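Local coordinates for putative ABC transporter, periplasmic binding protein, amino acid (Neisseria gonorrhoeae, PDB 2YJP), which binds L-cysteine and probably serves as the periplasmic solute receptor of an ABC transporter that takes it up, at residues G69-D72 / K76-G79; V144-V149 / D176-K181. The protein carries 1 engineered substitution. All blocks are in the same frame, centred on the assembly; numbering follows the deposited sequence.

Contact 1 (G69-D72 / K76-G79)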
loop_
_atom_site.group_PDB
_atom_site.type_symbol
_atom_site.label_atom_id
_atom_site.label_comp_id
_atom_site.label_asym_id
_atom_site.label_seq_id
_atom_site.Cartn_x
_atom_site.Cartn_y
_atom_site.Cartn_z
ATOM N N GLY A 69 0.357 -1.230 -6.685
ATOM C CA GLY A 69 -0.435 -0.325 -7.494
ATOM C C GLY A 69 0.493 0.546 -8.279
ATOM O O GLY A 69 1.324 1.271 -7.691
ATOM N N TYR A 70 0.374 0.464 -9.600
ATOM C CA TYR A 70 1.222 1.272 -10.508
ATOM C C TYR A 70 0.561 1.384 -11.857
ATOM O O TYR A 70 -0.538 0.893 -12.065
ATOM C CB TYR A 70 2.663 0.698 -10.608
ATOM C CG TYR A 70 2.743 -0.677 -11.280
ATOM C CD1 TYR A 70 2.357 -1.862 -10.575
ATOM C CD2 TYR A 70 3.183 -0.802 -12.600
ATOM C CE1 TYR A 70 2.451 -3.109 -11.164
ATOM C CE2 TYR A 70 3.246 -2.069 -13.234
ATOM C CZ TYR A 70 2.864 -3.212 -12.515
ATOM O OH TYR A 70 2.896 -4.459 -13.137
ATOM N N VAL A 71 1.250 2.050 -12.768
ATOM C CA VAL A 71 0.789 2.296 -14.102
ATOM C C VAL A 71 1.829 1.735 -15.051
ATOM O O VAL A 71 2.995 2.082 -14.933
ATOM C CB VAL A 71 0.601 3.809 -14.328
ATOM C CG1 VAL A 71 0.314 4.106 -15.791
ATOM C CG2 VAL A 71 -0.548 4.320 -13.387
ATOM N N ASP A 72 1.420 0.874 -15.998
ATOM C CA ASP A 72 2.388 0.279 -16.915
ATOM C C ASP A 72 2.792 1.201 -18.085
ATOM O O ASP A 72 2.347 2.342 -18.163
ATOM C CB ASP A 72 1.961 -1.114 -17.359
ATOM C CG ASP A 72 0.698 -1.127 -18.225
ATOM O OD1 ASP A 72 0.432 -0.174 -18.986
ATOM O OD2 ASP A 72 -0.038 -2.128 -18.129
ATOM N N LYS A 76 -1.858 1.718 -18.333
ATOM C CA LYS A 76 -2.878 0.921 -17.624
ATOM C C LYS A 76 -2.514 0.672 -16.141
ATOM O O LYS A 76 -1.361 0.338 -15.822
ATOM C CB LYS A 76 -3.100 -0.409 -18.350
ATOM C CG LYS A 76 -3.548 -0.298 -19.805
ATOM C CD LYS A 76 -5.033 0.212 -19.999
ATOM C CE LYS A 76 -5.303 0.413 -21.527
ATOM N NZ LYS A 76 -6.006 1.730 -21.828
ATOM N N ASN A 77 -3.479 0.832 -15.241
ATOM C CA ASN A 77 -3.295 0.455 -13.854
ATOM C C ASN A 77 -3.033 -1.053 -13.721
ATOM O O ASN A 77 -3.671 -1.867 -14.404
ATOM C CB ASN A 77 -4.530 0.861 -13.030
ATOM C CG ASN A 77 -4.870 2.372 -13.177
ATOM O OD1 ASN A 77 -4.455 3.179 -12.463
ATOM N ND2 ASN A 77 -5.565 2.698 -14.104
ATOM N N GLN A 78 -2.083 -1.412 -12.850
ATOM C CA GLN A 78 -1.693 -2.804 -12.643
ATOM C C GLN A 78 -1.276 -2.954 -11.177
ATOM O O GLN A 78 -1.084 -1.961 -10.470
ATOM C CB GLN A 78 -0.487 -3.214 -13.503
ATOM C CG GLN A 78 -0.612 -3.098 -15.046
ATOM C CD GLN A 78 -1.692 -4.026 -15.639
ATOM O OE1 GLN A 78 -2.166 -4.956 -14.971
ATOM N NE2 GLN A 78 -2.095 -3.746 -16.908
ATOM N N GLY A 79 -1.105 -4.213 -10.748
ATOM C CA GLY A 79 -0.616 -4.546 -9.443
ATOM C C GLY A 79 -1.630 -5.285 -8.601
ATOM O O GLY A 79 -2.814 -5.396 -8.942
#
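Asp72 OD1 is gripped by two backbone N-H groups, that of Lys76 across the contact and that of Asn74 in the turn. Lys76 N lies 3.0 Å from Asp72 OD1 and approaches from above the carboxylate plane. The other oxygen receives the side-chain amide of Gln78, whose NE2 lies 2.9 Å from Asp72 OD2, nearly along the C-O axis. CG of Asp72 sits between its own N and carbonyl carbon (chi1 67°), which sets OD1 at Lys76 N and OD2 at Gln78 NE2. Asp72 N in turn donates to Lys76 O at 2.8 Å in a nearly straight bond, so that two bonds of opposite direction join Asp72 and Lys76. The two segments form an antiparallel beta hairpin in a small three-stranded sheet, with Tyr70 and Gln78 as its hydrogen-bonded pair: Tyr70 N reaches Gln78 O at 3.0 Å, and Gln78 N reaches Tyr70 O at 2.9 Å. Their side chains share one face of the sheet. CB of Gln78 lies over the Tyr70 ring in a CH-pi contact, 3.9 Å from the centroid and displaced toward the phenol rim. Gln78 then bends at chi2 (-64°), carrying its amide to Asp72. On the other face Val71 and Asn77 form a non-hydrogen-bonded pair and lie side by side, with Asn77 also touching Phe101 and Leu103 of strand 99-103. Gly79 occupies the N-cap position of helix 80-93, and its N lies obliquely by the Tyr70 ring, 3.7 Å from Tyr70 CE1.

Contact 2 (V144-V149 / D176-K181); sequences VALGVV and DAFFTK
Leu146 and Phe178 carry this contact, in which helix 174-182 packs against strand 142-151 of the mixed sheet in a bilobal solute-binding protein of family 3. The Leu146 side chain points across to the helix and makes its approach through one branch: CD1 comes to 3.7 Å from Phe178 CB and 4.0 Å from Phe178 CG, touching the root of the aromatic side chain. With Phe178 CG anti to the backbone N (chi1 -179°), the ring leads on past the leucine, and CB and CG are left as the atoms that meet Leu146 CD1. The two side chains run antiparallel past one another, and the methyl meets the phenyl ring obliquely. Leu233, in a loop, touches both residues and adds a third apolar surface at the join.

One residue along the helix, Phe179 takes up the second, looser meeting with Val148. The two aromatic rings also pack on one another: CD2 of Phe178 stands 3.7 Å above the Phe179 ring plane, offset toward the rim, whereas CD2 of Phe179 lies at the edge of the Phe178 ring and in its plane. His183, a zinc ligand, meets both rings, so the helix face that packs on the strand also borders a metal site. Phe179 also touches Ala210 of strand 208-212 and Leu188 of strand 187-191. The side chain of Leu146 comes within about 6 Å of the bound cysteine (nearest atoms), so the Leu146 end of the contact lies near the cysteine pocket. At the Val148 end, CG2 approaches the edge of the Phe179 ring near its plane, with Val148 CG2 4.4 Å from Phe179 CZ.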
loop_
_atom_site.group_PDB
_atom_site.type_symbol
_atom_site.label_atom_id
_atom_site.label_comp_id
_atom_site.label_asym_id
_atom_site.label_seq_id
_atom_site.Cartn_x
_atom_site.Cartn_y
_atom_site.Cartn_z
ATOM N N VAL A 144 2.032 -6.655 6.402
ATOM C CA VAL A 144 3.303 -6.112 6.103
ATOM C C VAL A 144 3.945 -5.472 7.352
ATOM O O VAL A 144 3.285 -4.969 8.245
ATOM C CB VAL A 144 3.187 -5.123 4.841
ATOM C CG1 VAL A 144 2.919 -3.791 5.179
ATOM C CG2 VAL A 144 4.450 -4.988 4.203
ATOM N N ALA A 145 5.263 -5.522 7.397
ATOM C CA ALA A 145 6.057 -4.895 8.434
ATOM C C ALA A 145 6.873 -3.807 7.727
ATOM O O ALA A 145 7.017 -3.849 6.496
ATOM C CB ALA A 145 6.982 -5.928 9.066
ATOM N N LEU A 146 7.394 -2.854 8.485
ATOM C CA LEU A 146 8.316 -1.886 7.970
ATOM C C LEU A 146 9.746 -2.411 7.916
ATOM O O LEU A 146 10.166 -3.295 8.696
ATOM C CB LEU A 146 8.258 -0.592 8.804
ATOM C CG LEU A 146 6.857 0.094 8.905
ATOM C CD1 LEU A 146 6.877 1.257 9.910
ATOM C CD2 LEU A 146 6.354 0.475 7.484
ATOM N N GLY A 147 10.526 -1.830 7.009
ATOM C CA GLY A 147 11.945 -2.138 6.912
ATOM C C GLY A 147 12.691 -0.892 6.535
ATOM O O GLY A 147 12.113 0.151 6.350
ATOM N N VAL A 148 14.008 -0.977 6.488
ATOM C CA VAL A 148 14.811 0.189 6.078
ATOM C C VAL A 148 15.800 -0.207 4.988
ATOM O O VAL A 148 16.500 -1.219 5.151
ATOM C CB VAL A 148 15.603 0.753 7.293
ATOM C CG1 VAL A 148 16.466 1.969 6.836
ATOM C CG2 VAL A 148 14.630 1.111 8.391
ATOM N N VAL A 149 15.864 0.586 3.894
ATOM C CA VAL A 149 16.806 0.285 2.811
ATOM C C VAL A 149 17.914 1.349 2.763
ATOM O O VAL A 149 17.643 2.550 3.051
ATOM C CB VAL A 149 16.131 0.128 1.461
ATOM C CG1 VAL A 149 15.540 1.517 0.883
ATOM C CG2 VAL A 149 17.085 -0.540 0.465
ATOM N N ASP A 176 6.610 6.953 8.042
ATOM C CA ASP A 176 6.599 8.349 8.503
ATOM C C ASP A 176 6.033 8.401 9.920
ATOM O O ASP A 176 6.650 8.983 10.811
ATOM C CB ASP A 176 5.714 9.161 7.523
ATOM C CG ASP A 176 5.608 10.627 7.871
ATOM O OD1 ASP A 176 6.272 11.132 8.826
ATOM O OD2 ASP A 176 4.817 11.283 7.159
ATOM N N ALA A 177 4.876 7.768 10.149
ATOM C CA ALA A 177 4.247 7.834 11.485
ATOM C C ALA A 177 5.097 7.110 12.581
ATOM O O ALA A 177 5.305 7.602 13.691
ATOM C CB ALA A 177 2.842 7.248 11.453
ATOM N N PHE A 178 5.636 5.980 12.216
ATOM C CA PHE A 178 6.485 5.238 13.117
ATOM C C PHE A 178 7.708 6.019 13.662
ATOM O O PHE A 178 7.914 6.088 14.871
ATOM C CB PHE A 178 6.964 3.964 12.442
ATOM C CG PHE A 178 7.849 3.111 13.314
ATOM C CD1 PHE A 178 7.304 2.378 14.368
ATOM C CD2 PHE A 178 9.213 3.026 13.075
ATOM C CE1 PHE A 178 8.114 1.548 15.200
ATOM C CE2 PHE A 178 10.035 2.189 13.887
ATOM C CZ PHE A 178 9.465 1.464 14.970
ATOM N N PHE A 179 8.499 6.593 12.754
ATOM C CA PHE A 179 9.706 7.357 13.115
ATOM C C PHE A 179 9.370 8.658 13.835
ATOM O O PHE A 179 9.991 8.974 14.820
ATOM C CB PHE A 179 10.564 7.582 11.858
ATOM C CG PHE A 179 11.431 6.414 11.563
ATOM C CD1 PHE A 179 12.637 6.246 12.237
ATOM C CD2 PHE A 179 11.009 5.419 10.715
ATOM C CE1 PHE A 179 13.414 5.135 12.014
ATOM C CE2 PHE A 179 11.768 4.315 10.484
ATOM C CZ PHE A 179 12.972 4.161 11.110
ATOM N N THR A 180 8.365 9.386 13.366
ATOM C CA THR A 180 7.852 10.526 14.067
ATOM C C THR A 180 7.466 10.206 15.542
ATOM O O THR A 180 7.790 10.966 16.457
ATOM C CB THR A 180 6.622 11.089 13.323
ATOM O OG1 THR A 180 7.028 11.493 12.026
ATOM C CG2 THR A 180 6.041 12.255 14.043
ATOM N N LYS A 181 6.768 9.096 15.764
ATOM C CA LYS A 181 6.284 8.772 17.087
ATOM C C LYS A 181 7.360 8.064 17.945
ATOM O O LYS A 181 7.598 8.429 19.124
ATOM C CB LYS A 181 5.027 7.905 16.958
ATOM C CG LYS A 181 4.136 7.904 18.183
ATOM C CD LYS A 181 4.208 6.588 18.962
ATOM C CE LYS A 181 3.572 6.756 20.392
#

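From the N terminus, the chain first makes contact 1, a local hairpin of strands 69-71 and 77-78, with three residues between segments 69-72 and 76-79, that leads directly into helix 80-93. Only after this loop is complete does the chain reach strand 142-151, where contact 2 opens; 26 residues separate segment 144-149 from segment 176-181, and strand 166-170 lies among them. The two contacts therefore stand in series, neither enclosing nor crossing the other. They lie on opposite sides of the chain's centre, and the centres of contact 1 and contact 2 are 24 Å apart. Contact 1 joins neighbouring strands of a small antiparallel sheet, whereas contact 2 fixes a helix to the large mixed sheet.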